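Local coordinates for activated BY transcription factor SSRB (Salmonella enterica, PDB 2WNW), which belongs to glycosyl hydrolase family 30 and combines a TIM-barrel domain with a beta-sandwich domain, at residues W144-F149 with G160-E165; D172-Y177 with Q219-R224; Y313-I318 with Y410-Q415. All coordinates share one frame; numbering follows the deposited sequence.

Contact 1 of 3, residues W144-F149 with G160-E165; sequences WSPPAF and GKLRRE
Pro146 and Leu162 bring the two backbones closest, with their CA atoms 7.0 Å apart, and the segments then diverge to 8.9 Å between the CA atoms of Phe149 and Arg163. Both lie in one long loop of the TIM barrel, between strand 138-143 and helix 167-183, so the contact folds this loop back on itself. At the buried end, Leu162 CD1 sits against the proline ring, 4.0 Å from Pro146 CB and equally near CG. Leu162 turns its CG away from its own backbone N (chi1 177°), and CD1 is thereby brought up to the proline although the side chain starts off past it. Two apolar groups suit this place, since Trp170 of helix 167-183 packs against both. Farther along, at Phe149 and Arg163, the contact becomes polar, and the flexible arginine is well fitted to it. The Arg163 chain bends at chi3 (-73°), and NH2 donates to the carbonyl O of Phe149 at 2.8 Å, with an N-H...O angle of 151°. A weak second bond runs from Arg163 NE to the same Phe149 O at 3.3 Å, so one edge of the guanidinium grips a single carbonyl oxygen. The other terminal nitrogen is held within its own segment: Arg163 NH1 forms a salt bridge to Glu165 OE1 at 2.6 Å, which limits rotation of the guanidinium. The first segment is braced internally too, because Ser145 OG donates to Pro146 O at 2.9 Å, lying in the carbonyl plane on a lone pair.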
loop_
_atom_site.group_PDB
_atom_site.type_symbol
_atom_site.label_atom_id
_atom_site.label_comp_id
_atom_site.label_asym_id
_atom_site.label_seq_id
_atom_site.Cartn_x
_atom_site.Cartn_y
_atom_site.Cartn_z
ATOM N N TRP A 144 -18.537 23.083 13.565
ATOM C CA TRP A 144 -18.733 21.929 14.423
ATOM C C TRP A 144 -20.236 21.902 14.722
ATOM O O TRP A 144 -20.820 20.846 14.969
ATOM C CB TRP A 144 -17.925 22.076 15.716
ATOM C CG TRP A 144 -16.591 21.356 15.707
ATOM C CD1 TRP A 144 -16.229 20.305 16.500
ATOM C CD2 TRP A 144 -15.442 21.658 14.896
ATOM N NE1 TRP A 144 -14.929 19.935 16.240
ATOM C CE2 TRP A 144 -14.423 20.747 15.262
ATOM C CE3 TRP A 144 -15.175 22.606 13.900
ATOM C CZ2 TRP A 144 -13.152 20.757 14.665
ATOM C CZ3 TRP A 144 -13.907 22.617 13.304
ATOM C CH2 TRP A 144 -12.914 21.696 13.693
ATOM N N SER A 145 -20.868 23.073 14.690
ATOM C CA SER A 145 -22.308 23.152 14.938
ATOM C C SER A 145 -22.947 24.503 14.653
ATOM O O SER A 145 -22.362 25.548 14.929
ATOM C CB SER A 145 -22.631 22.778 16.392
ATOM O OG SER A 145 -24.020 22.955 16.666
ATOM N N PRO A 146 -24.157 24.493 14.067
ATOM C CA PRO A 146 -24.883 25.730 13.764
ATOM C C PRO A 146 -25.369 26.247 15.121
ATOM O O PRO A 146 -25.229 25.554 16.133
ATOM C CB PRO A 146 -26.054 25.251 12.901
ATOM C CG PRO A 146 -25.519 24.001 12.246
ATOM C CD PRO A 146 -24.784 23.338 13.400
ATOM N N PRO A 147 -25.941 27.463 15.166
ATOM C CA PRO A 147 -26.428 27.997 16.446
ATOM C C PRO A 147 -27.470 27.035 17.019
ATOM O O PRO A 147 -28.152 26.344 16.263
ATOM C CB PRO A 147 -27.041 29.340 16.052
ATOM C CG PRO A 147 -26.244 29.736 14.829
ATOM C CD PRO A 147 -26.139 28.432 14.074
ATOM N N ALA A 148 -27.599 27.001 18.343
ATOM C CA ALA A 148 -28.545 26.103 18.997
ATOM C C ALA A 148 -29.982 26.184 18.483
ATOM O O ALA A 148 -30.590 25.155 18.185
ATOM C CB ALA A 148 -28.527 26.332 20.511
ATOM N N PHE A 149 -30.526 27.394 18.369
ATOM C CA PHE A 149 -31.908 27.541 17.920
ATOM C C PHE A 149 -32.176 27.064 16.497
ATOM O O PHE A 149 -33.331 26.905 16.107
ATOM C CB PHE A 149 -32.395 28.991 18.082
ATOM C CG PHE A 149 -31.827 29.954 17.076
ATOM C CD1 PHE A 149 -30.546 30.477 17.230
ATOM C CD2 PHE A 149 -32.592 30.362 15.983
ATOM C CE1 PHE A 149 -30.032 31.399 16.313
ATOM C CE2 PHE A 149 -32.087 31.281 15.061
ATOM C CZ PHE A 149 -30.806 31.800 15.227
ATOM N N GLY A 160 -27.832 16.312 17.149
ATOM C CA GLY A 160 -28.974 17.042 16.630
ATOM C C GLY A 160 -28.716 17.312 15.159
ATOM O O GLY A 160 -27.659 16.947 14.639
ATOM N N LYS A 161 -29.670 17.940 14.478
ATOM C CA LYS A 161 -29.509 18.248 13.062
ATOM C C LYS A 161 -29.957 19.672 12.765
ATOM O O LYS A 161 -30.693 20.279 13.544
ATOM C CB LYS A 161 -30.328 17.280 12.205
ATOM C CG LYS A 161 -30.020 15.818 12.463
ATOM C CD LYS A 161 -30.762 14.905 11.500
ATOM C CE LYS A 161 -30.176 14.987 10.097
ATOM N NZ LYS A 161 -30.792 13.986 9.180
ATOM N N LEU A 162 -29.501 20.207 11.638
ATOM C CA LEU A 162 -29.884 21.550 11.231
ATOM C C LEU A 162 -31.337 21.454 10.781
ATOM O O LEU A 162 -31.688 20.574 9.998
ATOM C CB LEU A 162 -29.006 22.018 10.062
ATOM C CG LEU A 162 -29.306 23.394 9.459
ATOM C CD1 LEU A 162 -29.119 24.466 10.516
ATOM C CD2 LEU A 162 -28.377 23.649 8.272
ATOM N N ARG A 163 -32.196 22.329 11.295
ATOM C CA ARG A 163 -33.594 22.290 10.888
ATOM C C ARG A 163 -33.643 22.626 9.405
ATOM O O ARG A 163 -32.972 23.551 8.951
ATOM C CB ARG A 163 -34.424 23.293 11.694
ATOM C CG ARG A 163 -34.662 22.864 13.133
ATOM C CD ARG A 163 -35.702 23.751 13.803
ATOM N NE ARG A 163 -35.187 25.079 14.111
ATOM C CZ ARG A 163 -35.803 26.217 13.800
ATOM N NH1 ARG A 163 -36.963 26.197 13.159
ATOM N NH2 ARG A 163 -35.267 27.378 14.147
ATOM N N ARG A 164 -34.429 21.869 8.650
ATOM C CA ARG A 164 -34.521 22.092 7.214
ATOM C C ARG A 164 -34.850 23.537 6.858
ATOM O O ARG A 164 -34.353 24.058 5.861
ATOM C CB ARG A 164 -35.565 21.161 6.591
ATOM C CG ARG A 164 -35.688 21.323 5.082
ATOM C CD ARG A 164 -34.380 20.974 4.374
ATOM N NE ARG A 164 -34.334 21.520 3.020
ATOM C CZ ARG A 164 -33.389 21.238 2.128
ATOM N NH1 ARG A 164 -32.404 20.409 2.442
ATOM N NH2 ARG A 164 -33.430 21.789 0.922
ATOM N N GLU A 165 -35.672 24.190 7.674
ATOM C CA GLU A 165 -36.036 25.573 7.393
ATOM C C GLU A 165 -34.929 26.564 7.752
ATOM O O GLU A 165 -35.096 27.774 7.583
ATOM C CB GLU A 165 -37.339 25.951 8.116
ATOM C CG GLU A 165 -37.298 25.902 9.637
ATOM C CD GLU A 165 -37.593 24.520 10.209
ATOM O OE1 GLU A 165 -37.899 24.441 11.419
ATOM O OE2 GLU A 165 -37.518 23.518 9.466
#

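Contact 2 of 3, residues D172-Y177 with Q219-R224; sequences DIIINY and QYLRPR
Leu221, the first residue of 219-224 to touch the other helix, places CD2 4.2 Å from Ile174 CD1; both are branched apolar chains suited to a buried seam, and Phe216 packs on each of them. Farther on, Pro223, whose N has no hydrogen, makes no bond to the preceding turn, and the helix is kinked there after a wider pi-type turn at 219-221. Arg224 CB then rests against Ile175 CG1 at 3.9 Å, while the chain, extended from CG to NE, crosses the isoleucine at about a right angle and carries the charge outward. There NE makes a salt bridge to Asp172 OD1 at 2.8 Å; OD1 lies in the guanidinium plane, but NE approaches from above the carboxylate plane, 44° out of it. Arg224 NH1 donates to Tyr220 O at 2.9 Å, and NH2 donates to a water that in turn donates to Asp172 OD2. All three nitrogens are engaged in plane, which fixes the rotation of the group. Apolar inside and charged at its outer edge, with the axes of the two short segments 10.2 Å apart and crossing at -40°, this is the packing of neighbouring helices in the outer layer of a TIM barrel.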
loop_
_atom_site.group_PDB
_atom_site.type_symbol
_atom_site.label_atom_id
_atom_site.label_comp_id
_atom_site.label_asym_id
_atom_site.label_seq_id
_atom_site.Cartn_x
_atom_site.Cartn_y
_atom_site.Cartn_z
ATOM N N ASP A 172 -26.200 31.614 5.130
ATOM C CA ASP A 172 -26.000 33.060 5.178
ATOM C C ASP A 172 -25.036 33.454 6.294
ATOM O O ASP A 172 -24.254 34.389 6.139
ATOM C CB ASP A 172 -27.331 33.803 5.371
ATOM C CG ASP A 172 -28.191 33.798 4.121
ATOM O OD1 ASP A 172 -27.638 33.640 3.011
ATOM O OD2 ASP A 172 -29.423 33.972 4.250
ATOM N N ILE A 173 -25.100 32.753 7.423
ATOM C CA ILE A 173 -24.197 33.051 8.529
ATOM C C ILE A 173 -22.763 32.745 8.115
ATOM O O ILE A 173 -21.848 33.513 8.416
ATOM C CB ILE A 173 -24.534 32.220 9.783
ATOM C CG1 ILE A 173 -25.864 32.693 10.371
ATOM C CG2 ILE A 173 -23.408 32.344 10.816
ATOM C CD1 ILE A 173 -26.271 31.946 11.610
ATOM N N ILE A 174 -22.575 31.621 7.426
ATOM C CA ILE A 174 -21.244 31.229 6.969
ATOM C C ILE A 174 -20.685 32.279 6.012
ATOM O O ILE A 174 -19.496 32.582 6.045
ATOM C CB ILE A 174 -21.272 29.839 6.287
ATOM C CG1 ILE A 174 -21.587 28.766 7.334
ATOM C CG2 ILE A 174 -19.932 29.548 5.627
ATOM C CD1 ILE A 174 -21.798 27.373 6.762
ATOM N N ILE A 175 -21.538 32.840 5.161
ATOM C CA ILE A 175 -21.076 33.875 4.243
ATOM C C ILE A 175 -20.628 35.097 5.055
ATOM O O ILE A 175 -19.585 35.687 4.775
ATOM C CB ILE A 175 -22.188 34.299 3.253
ATOM C CG1 ILE A 175 -22.528 33.134 2.320
ATOM C CG2 ILE A 175 -21.733 35.510 2.442
ATOM C CD1 ILE A 175 -21.383 32.709 1.404
ATOM N N ASN A 176 -21.403 35.474 6.068
ATOM C CA ASN A 176 -21.020 36.624 6.884
ATOM C C ASN A 176 -19.729 36.359 7.650
ATOM O O ASN A 176 -18.951 37.277 7.915
ATOM C CB ASN A 176 -22.145 37.020 7.840
ATOM C CG ASN A 176 -23.151 37.944 7.184
ATOM O OD1 ASN A 176 -24.213 37.515 6.736
ATOM N ND2 ASN A 176 -22.803 39.225 7.102
ATOM N N TYR A 177 -19.509 35.097 8.003
ATOM C CA TYR A 177 -18.284 34.699 8.685
ATOM C C TYR A 177 -17.137 35.019 7.720
ATOM O O TYR A 177 -16.134 35.624 8.102
ATOM C CB TYR A 177 -18.320 33.192 8.974
ATOM C CG TYR A 177 -16.966 32.569 9.257
ATOM C CD1 TYR A 177 -16.424 32.575 10.542
ATOM C CD2 TYR A 177 -16.229 31.972 8.233
ATOM C CE1 TYR A 177 -15.182 31.998 10.802
ATOM C CE2 TYR A 177 -14.984 31.394 8.481
ATOM C CZ TYR A 177 -14.470 31.410 9.766
ATOM O OH TYR A 177 -13.252 30.829 10.016
ATOM N N GLN A 219 -26.557 23.214 -3.149
ATOM C CA GLN A 219 -27.763 24.025 -3.278
ATOM C C GLN A 219 -27.745 25.327 -2.488
ATOM O O GLN A 219 -28.363 26.312 -2.899
ATOM C CB GLN A 219 -28.987 23.205 -2.870
ATOM C CG GLN A 219 -29.321 22.077 -3.828
ATOM C CD GLN A 219 -30.378 21.152 -3.271
ATOM O OE1 GLN A 219 -31.331 21.596 -2.631
ATOM N NE2 GLN A 219 -30.223 19.858 -3.519
ATOM N N TYR A 220 -27.036 25.349 -1.364
ATOM C CA TYR A 220 -27.001 26.557 -0.549
ATOM C C TYR A 220 -25.694 27.342 -0.536
ATOM O O TYR A 220 -25.704 28.555 -0.748
ATOM C CB TYR A 220 -27.430 26.227 0.880
ATOM C CG TYR A 220 -28.876 25.792 0.960
ATOM C CD1 TYR A 220 -29.256 24.496 0.618
ATOM C CD2 TYR A 220 -29.873 26.696 1.329
ATOM C CE1 TYR A 220 -30.597 24.108 0.639
ATOM C CE2 TYR A 220 -31.212 26.321 1.352
ATOM C CZ TYR A 220 -31.568 25.027 1.007
ATOM O OH TYR A 220 -32.891 24.652 1.032
ATOM N N LEU A 221 -24.572 26.672 -0.292
ATOM C CA LEU A 221 -23.292 27.380 -0.261
ATOM C C LEU A 221 -22.830 27.867 -1.630
ATOM O O LEU A 221 -22.473 29.033 -1.790
ATOM C CB LEU A 221 -22.200 26.501 0.361
ATOM C CG LEU A 221 -22.268 26.300 1.877
ATOM C CD1 LEU A 221 -21.131 25.385 2.327
ATOM C CD2 LEU A 221 -22.166 27.653 2.585
ATOM N N ARG A 222 -22.833 26.980 -2.619
ATOM C CA ARG A 222 -22.380 27.351 -3.952
ATOM C C ARG A 222 -23.016 28.620 -4.527
ATOM O O ARG A 222 -22.305 29.552 -4.897
ATOM C CB ARG A 222 -22.560 26.175 -4.920
ATOM C CG ARG A 222 -21.427 25.151 -4.844
ATOM C CD ARG A 222 -20.100 25.800 -5.217
ATOM N NE ARG A 222 -18.967 24.892 -5.071
ATOM C CZ ARG A 222 -17.709 25.292 -4.914
ATOM N NH1 ARG A 222 -17.421 26.587 -4.887
ATOM N NH2 ARG A 222 -16.740 24.400 -4.758
ATOM N N PRO A 223 -24.356 28.681 -4.601
ATOM C CA PRO A 223 -25.021 29.873 -5.146
ATOM C C PRO A 223 -24.651 31.161 -4.408
ATOM O O PRO A 223 -24.452 32.209 -5.024
ATOM C CB PRO A 223 -26.504 29.538 -4.996
ATOM C CG PRO A 223 -26.527 28.052 -5.099
ATOM C CD PRO A 223 -25.350 27.656 -4.238
ATOM N N ARG A 224 -24.559 31.083 -3.084
ATOM C CA ARG A 224 -24.216 32.255 -2.290
ATOM C C ARG A 224 -22.766 32.666 -2.496
ATOM O O ARG A 224 -22.470 33.848 -2.651
ATOM C CB ARG A 224 -24.500 31.987 -0.806
ATOM C CG ARG A 224 -25.993 31.868 -0.518
ATOM C CD ARG A 224 -26.302 31.501 0.928
ATOM N NE ARG A 224 -27.741 31.558 1.184
ATOM C CZ ARG A 224 -28.636 30.717 0.670
ATOM N NH1 ARG A 224 -28.250 29.729 -0.129
ATOM N NH2 ARG A 224 -29.925 30.879 0.933
HETATM O O HOH W 1 -30.954 33.391 2.178
#

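Contact 3 of 3, residues Y313-I318 with Y410-Q415; sequences YLHDMI and YNRDVQ
The Tyr410 ring is covered on both faces: by Leu314 on one, and on the other by the backbone N of Arg412, two residues along its own chain. The leucine belongs to helix 305-322 of the TIM barrel, the tyrosine to the end of strand 405-411 of the beta sandwich, so the contact is part of the interface between these domains. Leu314 CD1 makes a CH-pi contact, 4.2 Å from the Tyr410 ring centroid. One helical turn on, Ile318 CD1 presses on Tyr410 CB at 3.6 Å, crossing the tyrosine side chain at about a right angle. Tyrosine suits this spot because its flat ring offers carbon to the helix while its OH hydrogen-bonds to His311. Arg412 CG stands between its own backbone N and carbonyl carbon (chi1 72°) and the chain bends at chi3, which brings NH1 obliquely within 3.5 Å of His315 CE1, guanidinium and imidazole planes 62° apart. His315 is held by Glu394 at ND1 and Asp273 at NE2, acids that would favour a protonated ring; Arg412 NH1 also forms a long, weak ion pair with Glu394. Asn391 of the second subunit packs on His315 and Arg412. As the strand ends, asparagine shapes the chain: Asn411 OD1 accepts from Asp413 N at 2.9 Å in an Asx turn, and Asn411 ND2 donates almost straight to Gln415 O, also 2.9 Å, at 161°.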
loop_
_atom_site.group_PDB
_atom_site.type_symbol
_atom_site.label_atom_id
_atom_site.label_comp_id
_atom_site.label_asym_id
_atom_site.label_seq_id
_atom_site.Cartn_x
_atom_site.Cartn_y
_atom_site.Cartn_z
ATOM N N TYR A 313 2.060 10.072 14.118
ATOM C CA TYR A 313 2.111 11.123 13.109
ATOM C C TYR A 313 2.829 10.685 11.838
ATOM O O TYR A 313 2.293 10.825 10.736
ATOM C CB TYR A 313 2.792 12.384 13.666
ATOM C CG TYR A 313 1.845 13.341 14.361
ATOM C CD1 TYR A 313 1.464 13.144 15.691
ATOM C CD2 TYR A 313 1.300 14.427 13.672
ATOM C CE1 TYR A 313 0.557 14.011 16.316
ATOM C CE2 TYR A 313 0.393 15.292 14.282
ATOM C CZ TYR A 313 0.027 15.079 15.601
ATOM O OH TYR A 313 -0.874 15.933 16.190
ATOM N N LEU A 314 4.042 10.156 11.983
ATOM C CA LEU A 314 4.810 9.731 10.815
ATOM C C LEU A 314 4.148 8.603 10.034
ATOM O O LEU A 314 4.086 8.645 8.808
ATOM C CB LEU A 314 6.224 9.313 11.230
ATOM C CG LEU A 314 7.152 10.455 11.652
ATOM C CD1 LEU A 314 8.438 9.878 12.232
ATOM C CD2 LEU A 314 7.454 11.350 10.449
ATOM N N HIS A 315 3.650 7.597 10.747
ATOM C CA HIS A 315 3.006 6.456 10.107
ATOM C C HIS A 315 1.782 6.866 9.294
ATOM O O HIS A 315 1.612 6.426 8.157
ATOM C CB HIS A 315 2.601 5.419 11.161
ATOM C CG HIS A 315 1.907 4.218 10.594
ATOM N ND1 HIS A 315 2.564 3.254 9.860
ATOM C CD2 HIS A 315 0.609 3.833 10.644
ATOM C CE1 HIS A 315 1.701 2.328 9.479
ATOM N NE2 HIS A 315 0.507 2.655 9.942
ATOM N N ASP A 316 0.928 7.712 9.862
ATOM C CA ASP A 316 -0.263 8.122 9.132
ATOM C C ASP A 316 0.065 9.043 7.965
ATOM O O ASP A 316 -0.500 8.904 6.879
ATOM C CB ASP A 316 -1.271 8.797 10.067
ATOM C CG ASP A 316 -2.666 8.827 9.473
ATOM O OD1 ASP A 316 -3.089 9.885 8.958
ATOM O OD2 ASP A 316 -3.328 7.772 9.501
ATOM N N MET A 317 0.983 9.982 8.176
ATOM C CA MET A 317 1.362 10.903 7.109
ATOM C C MET A 317 1.962 10.180 5.906
ATOM O O MET A 317 1.572 10.428 4.763
ATOM C CB MET A 317 2.356 11.939 7.636
ATOM C CG MET A 317 1.749 12.885 8.661
ATOM S SD MET A 317 2.969 13.995 9.384
ATOM C CE MET A 317 3.078 15.266 8.118
ATOM N N ILE A 318 2.909 9.283 6.160
ATOM C CA ILE A 318 3.541 8.542 5.075
ATOM C C ILE A 318 2.510 7.715 4.314
ATOM O O ILE A 318 2.456 7.756 3.087
ATOM C CB ILE A 318 4.668 7.627 5.613
ATOM C CG1 ILE A 318 5.813 8.497 6.149
ATOM C CG2 ILE A 318 5.167 6.698 4.510
ATOM C CD1 ILE A 318 6.895 7.727 6.889
ATOM N N TYR A 410 11.168 6.502 7.393
ATOM C CA TYR A 410 10.945 6.279 8.816
ATOM C C TYR A 410 11.087 4.789 9.128
ATOM O O TYR A 410 10.417 3.949 8.521
ATOM C CB TYR A 410 9.539 6.771 9.193
ATOM C CG TYR A 410 8.995 6.214 10.493
ATOM C CD1 TYR A 410 7.745 5.590 10.530
ATOM C CD2 TYR A 410 9.726 6.297 11.678
ATOM C CE1 TYR A 410 7.240 5.060 11.715
ATOM C CE2 TYR A 410 9.229 5.771 12.869
ATOM C CZ TYR A 410 7.988 5.154 12.878
ATOM O OH TYR A 410 7.499 4.625 14.048
ATOM N N ASN A 411 11.970 4.470 10.067
ATOM C CA ASN A 411 12.206 3.085 10.463
ATOM C C ASN A 411 11.378 2.724 11.696
ATOM O O ASN A 411 11.728 3.106 12.814
ATOM C CB ASN A 411 13.699 2.874 10.758
ATOM C CG ASN A 411 13.986 1.502 11.335
ATOM O OD1 ASN A 411 13.229 0.560 11.104
ATOM N ND2 ASN A 411 15.088 1.378 12.080
ATOM N N ARG A 412 10.288 1.981 11.501
ATOM C CA ARG A 412 9.444 1.606 12.634
ATOM C C ARG A 412 9.937 0.349 13.346
ATOM O O ARG A 412 9.384 -0.039 14.375
ATOM C CB ARG A 412 7.982 1.410 12.193
ATOM C CG ARG A 412 7.720 0.165 11.365
ATOM C CD ARG A 412 6.236 0.009 11.041
ATOM N NE ARG A 412 5.416 -0.152 12.241
ATOM C CZ ARG A 412 4.090 -0.269 12.228
ATOM N NH1 ARG A 412 3.432 -0.244 11.077
ATOM N NH2 ARG A 412 3.421 -0.405 13.363
ATOM N N ASP A 413 10.979 -0.279 12.807
ATOM C CA ASP A 413 11.534 -1.488 13.411
ATOM C C ASP A 413 12.162 -1.095 14.748
ATOM O O ASP A 413 12.459 0.080 14.980
ATOM C CB ASP A 413 12.604 -2.101 12.497
ATOM C CG ASP A 413 12.788 -3.603 12.717
ATOM O OD1 ASP A 413 12.331 -4.129 13.756
ATOM O OD2 ASP A 413 13.398 -4.258 11.844
ATOM N N VAL A 414 12.366 -2.078 15.617
ATOM C CA VAL A 414 12.962 -1.835 16.926
ATOM C C VAL A 414 14.473 -2.033 16.862
ATOM O O VAL A 414 15.157 -2.017 17.886
ATOM C CB VAL A 414 12.379 -2.789 17.986
ATOM C CG1 VAL A 414 10.888 -2.515 18.169
ATOM C CG2 VAL A 414 12.611 -4.229 17.565
ATOM N N GLN A 415 14.981 -2.235 15.651
ATOM C CA GLN A 415 16.412 -2.424 15.434
ATOM C C GLN A 415 16.892 -1.398 14.428
ATOM O O GLN A 415 16.102 -0.842 13.666
ATOM C CB GLN A 415 16.709 -3.795 14.833
ATOM C CG GLN A 415 16.259 -4.990 15.619
ATOM C CD GLN A 415 16.594 -6.267 14.881
ATOM O OE1 GLN A 415 17.750 -6.494 14.517
ATOM N NE2 GLN A 415 15.589 -7.106 14.647
#

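Overall arrangement
The three contacts follow one another along the chain, each closing before the next opens. Contacts 1 and 2 are neighbours in the TIM barrel, with centres 15 Å apart: the loop of contact 1 leads into helix 167-183, which supplies the first half of contact 2, and they touch where Pro147 CG meets Ile173 CD1 at 3.9 Å. Loop and outer helices therefore form one continuous packed region. Contact 3 lies on the opposite side of the chain's centre, about 41 Å from the centres of both others, and touches neither. There helix 305-322 of the barrel meets the beta sandwich, so contacts 1 and 2 organise one domain internally whereas contact 3 joins two.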